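Local coordinates for protein HOBA (Helicobacter pylori, PDB 2UVP) that is required for initiation of DNA replication and increases the binding of the initiator DnaA to the oriC region, at residues 59-62 against 63-66; 67-70 against 71-75; 88-91 against 92-95. All coordinates share one frame; numbering follows the deposited sequence.

How the contacts relate
Along the chain, strand 55-60 ends in contact 1 (59-62 against 63-66), a tight turn that leads into helix 65-75. Contact 2 (67-70 against 71-75) follows at once within that helix, so the two share one element and meet where the CB atoms of A60 and L68 pack together. Contact 3 (88-91 against 92-95) opens later, at the end of strand 88-90, the neighbour of strand 55-60 in the parallel sheet. The three lie in series; none encloses or crosses another. They converge in space: L68 and L72 of contact 2 pack on D90 and V88, while N92 of contact 3 lies against S59, A60 and H65, tying together this beta-alpha-beta unit.

Contact 1 (59-62 against 63-66); sequences SADS and SRHW
The guanidinium of R64 is approached by D61 at its edge and by the CB of S63 over the centre of one face. R64 grips the carboxylate side-on, with one nitrogen to each oxygen: R64 NE lies 2.9 Å from D61 OD1 and R64 NH2 lies 2.9 Å from D61 OD2. The second bond is nearly straight, 167° at the hydrogen, whereas NE reaches the syn lone pair of OD1 with its partner tilted from the guanidinium plane. Carboxylate and guanidinium are turned 41° against each other, so the salt bridge is twisted, not coplanar. The imidazole of H65 has the carbonyl oxygen of S62 over one face, displaced toward the rim, and A60 O at its edge; its CD2 comes within 3.1 Å of D61 O.

The D61 side chain stands between its own backbone N and carbonyl carbon (chi1 71°), which swings the carboxylate toward R64, whose chain bends at chi2 and chi3 to meet it. The backbone of R64 is held as well: its N donates to D61 O at 2.9 Å, from above the carbonyl plane, and weakly to D61 OD1. OD2 has a second partner in the backbone N of K123, which fixes the carboxylate from the side of a neighbouring loop. A60 packs its CB on R64 CB at 3.9 Å. On the outer side of the turn, one water links S62 OG with S63 N, and another links the S62 and S63 hydroxyls.

R64 is the N-cap residue of helix 65-75, and L161 and L165 of helix 161-180 touch its side chain. This compact turn, leaving the C-terminal end of a parallel strand and entering a helix, is the beta-alpha junction of the beta-alpha-beta unit made by strand 55-60, helix 65-75 and strand 88-90.

Contact 2 (67-70 against 71-75); sequences FLNY and ILSNL
Successive i to i+4 backbone bonds hold this stretch of helix 65-75: I71 N donates to F67 O at 2.8 Å, L72 N to L68 O, S73 N to N69 O and N74 N to Y70 O. A water joins the side chains of N69 and S73, donating to N69 OD1 at 2.8 Å and lying the same distance from S73 OG.

Beyond the polar atoms, I71 stands over the F67 ring in a CH-pi contact, its CG1 4.2 Å from the ring centroid and 15° off the normal, while CD1 reaches F67 CE2 at 3.6 Å. I71 CG1 points anti to its own carbonyl carbon (chi1 -70°), back toward the preceding turn and the ring. L68 CD2 faces the isopropyl end of L72, 3.8 Å from both CD1 and CD2. One end of the N74 amide sits over the centre of one face of the Y70 ring, the planes inclined at 39°; the Y70 hydroxyl is hydrogen-bonded to an acidic side chain of the chain of another protein.

The chemistry is that of an amphipathic helix: L68, I71 and L72 face strand 55-60, F67 and Y70 face helix 161-180, and water-bridged N69 and S73 form the partly exposed polar side.

Contact 3 (88-91 against 92-95); sequences VIDF and NASS
F91 to S94 form a type I beta turn directly after strand 88-90, closed by S94 N donating to F91 O at 3.0 Å with a fairly straight 161° at the hydrogen. The donor sits well above the carbonyl plane of F91. That same oxygen also accepts from S94 OG at 3.3 Å, this time from closer to the carbonyl plane, so the backbone N and the hydroxyl of S94 both donate to this one oxygen. The hydroxyl is placed between the backbone N and carbonyl carbon of S94 (chi1 85°), which folds it back over the turn; it is also hydrogen-bonded to F96 N. The ring of F91 has its CD1 corner beside the S94 hydroxyl, 3.5 Å from OG, and also meets the rings of F118 and Y97.

D90 reaches forward into the turn. With CG opposite its own N across the CA-CB bond (chi1 179°), the carboxylate comes beside A93, the residue three further on, whose N donates to D90 OD1 at 3.0 Å from above the carboxylate plane. A second bond from A93 N, to D90 O, is weak. The methyl of A93 lies alongside the carboxylate, its CB 3.5 Å from D90 CG.

The type I turn follows the C-terminal end of strand 88-90, an edge strand of the parallel sheet within this chain, where the chain leaves for the loop leading to helix 102-112.

Contact 1 (59-62 against 63-66)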
loop_
_atom_site.group_PDB
_atom_site.type_symbol
_atom_site.label_atom_id
_atom_site.label_comp_id
_atom_site.label_asym_id
_atom_site.label_seq_id
_atom_site.Cartn_x
_atom_site.Cartn_y
_atom_site.Cartn_z
ATOM N N SER A 59 1.211 -4.376 -14.921
ATOM C CA SER A 59 1.651 -3.025 -14.613
ATOM C C SER A 59 0.738 -2.015 -15.320
ATOM O O SER A 59 0.039 -2.368 -16.289
ATOM C CB SER A 59 3.111 -2.806 -15.054
ATOM O OG SER A 59 3.282 -3.055 -16.437
ATOM N N ALA A 60 0.773 -0.771 -14.850
ATOM C CA ALA A 60 -0.038 0.323 -15.455
ATOM C C ALA A 60 0.631 1.641 -15.192
ATOM O O ALA A 60 1.355 1.799 -14.192
ATOM C CB ALA A 60 -1.440 0.338 -14.875
ATOM N N ASP A 61 0.345 2.621 -16.048
ATOM C CA ASP A 61 0.840 3.975 -15.829
ATOM C C ASP A 61 0.210 4.627 -14.585
ATOM O O ASP A 61 -0.725 4.077 -13.988
ATOM C CB ASP A 61 0.710 4.822 -17.125
ATOM C CG ASP A 61 -0.733 5.183 -17.481
ATOM O OD1 ASP A 61 -1.634 5.154 -16.616
ATOM O OD2 ASP A 61 -0.962 5.547 -18.656
ATOM N N SER A 62 0.752 5.773 -14.172
ATOM C CA SER A 62 0.303 6.417 -12.941
ATOM C C SER A 62 -1.226 6.629 -12.928
ATOM O O SER A 62 -1.899 6.285 -11.943
ATOM C CB SER A 62 1.083 7.732 -12.681
ATOM O OG SER A 62 1.239 8.498 -13.874
ATOM N N SER A 63 -1.785 7.117 -14.031
ATOM C CA SER A 63 -3.213 7.442 -14.053
ATOM C C SER A 63 -4.089 6.189 -13.986
ATOM O O SER A 63 -5.293 6.283 -13.691
ATOM C CB SER A 63 -3.536 8.287 -15.284
ATOM O OG SER A 63 -2.953 9.580 -15.090
ATOM N N ARG A 64 -3.488 5.030 -14.266
ATOM C CA ARG A 64 -4.267 3.781 -14.346
ATOM C C ARG A 64 -4.031 2.814 -13.193
ATOM O O ARG A 64 -4.408 1.625 -13.281
ATOM C CB ARG A 64 -4.042 3.090 -15.695
ATOM C CG ARG A 64 -5.171 3.341 -16.727
ATOM C CD ARG A 64 -5.475 4.821 -16.887
ATOM N NE ARG A 64 -4.360 5.506 -17.537
ATOM C CZ ARG A 64 -4.472 6.622 -18.259
ATOM N NH1 ARG A 64 -5.660 7.200 -18.437
ATOM N NH2 ARG A 64 -3.388 7.151 -18.809
ATOM N N HIS A 65 -3.453 3.306 -12.094
ATOM C CA HIS A 65 -3.303 2.444 -10.912
ATOM C C HIS A 65 -4.650 1.867 -10.491
ATOM O O HIS A 65 -4.712 0.708 -10.074
ATOM C CB HIS A 65 -2.664 3.177 -9.732
ATOM C CG HIS A 65 -1.224 3.507 -9.931
ATOM N ND1 HIS A 65 -0.458 4.099 -8.943
ATOM C CD2 HIS A 65 -0.388 3.292 -10.977
ATOM C CE1 HIS A 65 0.776 4.264 -9.388
ATOM N NE2 HIS A 65 0.850 3.773 -10.613
ATOM N N TRP A 66 -5.728 2.649 -10.606
ATOM C CA TRP A 66 -7.059 2.110 -10.268
ATOM C C TRP A 66 -7.376 0.874 -11.124
ATOM O O TRP A 66 -8.011 -0.071 -10.652
ATOM C CB TRP A 66 -8.156 3.165 -10.436
ATOM C CG TRP A 66 -8.328 3.633 -11.862
ATOM C CD1 TRP A 66 -7.677 4.659 -12.465
ATOM C CD2 TRP A 66 -9.190 3.054 -12.855
ATOM N NE1 TRP A 66 -8.106 4.788 -13.777
ATOM C CE2 TRP A 66 -9.036 3.814 -14.036
ATOM C CE3 TRP A 66 -10.095 1.980 -12.847
ATOM C CZ2 TRP A 66 -9.745 3.520 -15.220
ATOM C CZ3 TRP A 66 -10.808 1.685 -14.030
ATOM C CH2 TRP A 66 -10.629 2.468 -15.187
HETATM O O HOH W 1 -0.131 8.258 -16.264
HETATM O O HOH W 2 -0.906 10.313 -13.538
#

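Contact 2 (67-70 against 71-75)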
loop_
_atom_site.group_PDB
_atom_site.type_symbol
_atom_site.label_atom_id
_atom_site.label_comp_id
_atom_site.label_asym_id
_atom_site.label_seq_id
_atom_site.Cartn_x
_atom_site.Cartn_y
_atom_site.Cartn_z
ATOM N N PHE A 67 -6.914 0.858 -12.372
ATOM C CA PHE A 67 -7.279 -0.224 -13.289
ATOM C C PHE A 67 -6.407 -1.459 -13.033
ATOM O O PHE A 67 -6.866 -2.594 -13.151
ATOM C CB PHE A 67 -7.213 0.239 -14.743
ATOM C CG PHE A 67 -7.690 -0.799 -15.734
ATOM C CD1 PHE A 67 -9.006 -1.283 -15.686
ATOM C CD2 PHE A 67 -6.814 -1.308 -16.694
ATOM C CE1 PHE A 67 -9.470 -2.235 -16.635
ATOM C CE2 PHE A 67 -7.255 -2.280 -17.628
ATOM C CZ PHE A 67 -8.591 -2.746 -17.577
ATOM N N LEU A 68 -5.156 -1.224 -12.652
ATOM C CA LEU A 68 -4.294 -2.303 -12.134
ATOM C C LEU A 68 -5.021 -3.003 -10.971
ATOM O O LEU A 68 -5.164 -4.220 -10.953
ATOM C CB LEU A 68 -2.962 -1.714 -11.641
ATOM C CG LEU A 68 -1.663 -2.534 -11.654
ATOM C CD1 LEU A 68 -0.667 -1.983 -10.648
ATOM C CD2 LEU A 68 -1.770 -4.030 -11.577
ATOM N N ASN A 69 -5.498 -2.212 -10.010
ATOM C CA ASN A 69 -6.247 -2.727 -8.867
ATOM C C ASN A 69 -7.476 -3.524 -9.318
ATOM O O ASN A 69 -7.743 -4.633 -8.813
ATOM C CB ASN A 69 -6.617 -1.525 -7.981
ATOM C CG ASN A 69 -7.294 -1.910 -6.680
ATOM O OD1 ASN A 69 -8.079 -2.844 -6.616
ATOM N ND2 ASN A 69 -7.009 -1.133 -5.625
ATOM N N TYR A 70 -8.193 -2.973 -10.289
ATOM C CA TYR A 70 -9.377 -3.633 -10.854
ATOM C C TYR A 70 -9.019 -4.991 -11.452
ATOM O O TYR A 70 -9.721 -5.968 -11.215
ATOM C CB TYR A 70 -9.947 -2.740 -11.936
ATOM C CG TYR A 70 -11.255 -3.229 -12.526
ATOM C CD1 TYR A 70 -12.463 -2.963 -11.904
ATOM C CD2 TYR A 70 -11.266 -3.933 -13.737
ATOM C CE1 TYR A 70 -13.680 -3.398 -12.470
ATOM C CE2 TYR A 70 -12.472 -4.375 -14.311
ATOM C CZ TYR A 70 -13.669 -4.091 -13.673
ATOM O OH TYR A 70 -14.886 -4.490 -14.198
ATOM N N ILE A 71 -7.927 -5.055 -12.201
ATOM C CA ILE A 71 -7.509 -6.340 -12.802
ATOM C C ILE A 71 -7.247 -7.390 -11.711
ATOM O O ILE A 71 -7.755 -8.513 -11.758
ATOM C CB ILE A 71 -6.284 -6.131 -13.710
ATOM C CG1 ILE A 71 -6.700 -5.349 -14.972
ATOM C CG2 ILE A 71 -5.637 -7.473 -14.093
ATOM C CD1 ILE A 71 -5.508 -4.853 -15.796
ATOM N N LEU A 72 -6.431 -7.019 -10.731
ATOM C CA LEU A 72 -6.079 -7.938 -9.660
ATOM C C LEU A 72 -7.307 -8.420 -8.884
ATOM O O LEU A 72 -7.453 -9.617 -8.630
ATOM C CB LEU A 72 -5.085 -7.271 -8.712
ATOM C CG LEU A 72 -3.592 -7.174 -9.071
ATOM C CD1 LEU A 72 -3.245 -7.315 -10.524
ATOM C CD2 LEU A 72 -3.041 -5.856 -8.508
ATOM N N SER A 73 -8.203 -7.506 -8.519
ATOM C CA SER A 73 -9.340 -7.905 -7.694
ATOM C C SER A 73 -10.373 -8.682 -8.478
ATOM O O SER A 73 -11.063 -9.529 -7.907
ATOM C CB SER A 73 -10.029 -6.719 -6.994
ATOM O OG SER A 73 -10.480 -5.766 -7.918
ATOM N N ASN A 74 -10.508 -8.396 -9.766
ATOM C CA ASN A 74 -11.452 -9.167 -10.569
ATOM C C ASN A 74 -10.942 -10.557 -10.920
ATOM O O ASN A 74 -11.726 -11.523 -10.935
ATOM C CB ASN A 74 -11.903 -8.438 -11.842
ATOM C CG ASN A 74 -12.906 -7.342 -11.554
ATOM O OD1 ASN A 74 -12.558 -6.272 -11.047
ATOM N ND2 ASN A 74 -14.162 -7.607 -11.863
ATOM N N LEU A 75 -9.651 -10.665 -11.215
ATOM C CA LEU A 75 -9.090 -11.960 -11.594
ATOM C C LEU A 75 -9.051 -12.913 -10.411
ATOM O O LEU A 75 -9.325 -14.106 -10.575
ATOM C CB LEU A 75 -7.711 -11.825 -12.237
ATOM C CG LEU A 75 -7.771 -11.288 -13.682
ATOM C CD1 LEU A 75 -6.372 -11.113 -14.272
ATOM C CD2 LEU A 75 -8.628 -12.151 -14.596
HETATM O O HOH W 3 -10.701 -3.585 -6.192
#

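Contact 3 (88-91 against 92-95)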
loop_
_atom_site.group_PDB
_atom_site.type_symbol
_atom_site.label_atom_id
_atom_site.label_comp_id
_atom_site.label_asym_id
_atom_site.label_seq_id
_atom_site.Cartn_x
_atom_site.Cartn_y
_atom_site.Cartn_z
ATOM N N VAL A 88 -1.363 -14.208 -10.977
ATOM C CA VAL A 88 -1.401 -12.792 -11.332
ATOM C C VAL A 88 -0.610 -12.036 -10.275
ATOM O O VAL A 88 -0.786 -12.258 -9.065
ATOM C CB VAL A 88 -2.859 -12.251 -11.372
ATOM C CG1 VAL A 88 -2.903 -10.768 -11.858
ATOM C CG2 VAL A 88 -3.767 -13.128 -12.238
ATOM N N ILE A 89 0.276 -11.163 -10.731
ATOM C CA ILE A 89 1.182 -10.441 -9.857
ATOM C C ILE A 89 1.097 -8.948 -10.154
ATOM O O ILE A 89 1.024 -8.549 -11.322
ATOM C CB ILE A 89 2.634 -10.920 -10.081
ATOM C CG1 ILE A 89 2.813 -12.376 -9.593
ATOM C CG2 ILE A 89 3.657 -9.982 -9.445
ATOM C CD1 ILE A 89 3.058 -13.292 -10.697
ATOM N N ASP A 90 1.092 -8.137 -9.089
ATOM C CA ASP A 90 1.182 -6.690 -9.201
ATOM C C ASP A 90 2.649 -6.320 -9.461
ATOM O O ASP A 90 3.477 -6.283 -8.545
ATOM C CB ASP A 90 0.648 -6.019 -7.928
ATOM C CG ASP A 90 0.732 -4.493 -7.972
ATOM O OD1 ASP A 90 1.464 -3.932 -8.821
ATOM O OD2 ASP A 90 0.067 -3.866 -7.110
ATOM N N PHE A 91 2.966 -6.059 -10.725
ATOM C CA PHE A 91 4.326 -5.741 -11.111
ATOM C C PHE A 91 4.740 -4.338 -10.665
ATOM O O PHE A 91 5.893 -4.147 -10.250
ATOM C CB PHE A 91 4.499 -5.947 -12.628
ATOM C CG PHE A 91 5.922 -5.788 -13.117
ATOM C CD1 PHE A 91 6.975 -6.422 -12.473
ATOM C CD2 PHE A 91 6.191 -5.050 -14.269
ATOM C CE1 PHE A 91 8.291 -6.278 -12.932
ATOM C CE2 PHE A 91 7.502 -4.905 -14.741
ATOM C CZ PHE A 91 8.553 -5.526 -14.067
ATOM N N ASN A 92 3.815 -3.370 -10.709
ATOM C CA ASN A 92 4.093 -2.009 -10.213
ATOM C C ASN A 92 4.669 -2.074 -8.818
ATOM O O ASN A 92 5.535 -1.281 -8.484
ATOM C CB ASN A 92 2.835 -1.122 -10.119
ATOM C CG ASN A 92 2.486 -0.396 -11.430
ATOM O OD1 ASN A 92 1.831 0.661 -11.418
ATOM N ND2 ASN A 92 2.864 -0.959 -12.530
ATOM N N ALA A 93 4.153 -3.001 -8.005
ATOM C CA ALA A 93 4.447 -3.017 -6.578
ATOM C C ALA A 93 5.681 -3.861 -6.269
ATOM O O ALA A 93 6.155 -3.894 -5.138
ATOM C CB ALA A 93 3.266 -3.543 -5.799
ATOM N N SER A 94 6.200 -4.556 -7.261
ATOM C CA SER A 94 7.256 -5.521 -6.945
ATOM C C SER A 94 8.628 -4.862 -6.882
ATOM O O SER A 94 8.851 -3.795 -7.447
ATOM C CB SER A 94 7.243 -6.673 -7.927
ATOM O OG SER A 94 7.979 -6.348 -9.071
ATOM N N SER A 95 9.553 -5.510 -6.176
ATOM C CA SER A 95 10.902 -4.992 -6.051
ATOM C C SER A 95 11.651 -5.062 -7.391
ATOM O O SER A 95 12.730 -4.494 -7.519
ATOM C CB SER A 95 11.652 -5.770 -4.966
ATOM O OG SER A 95 10.958 -5.705 -3.721
#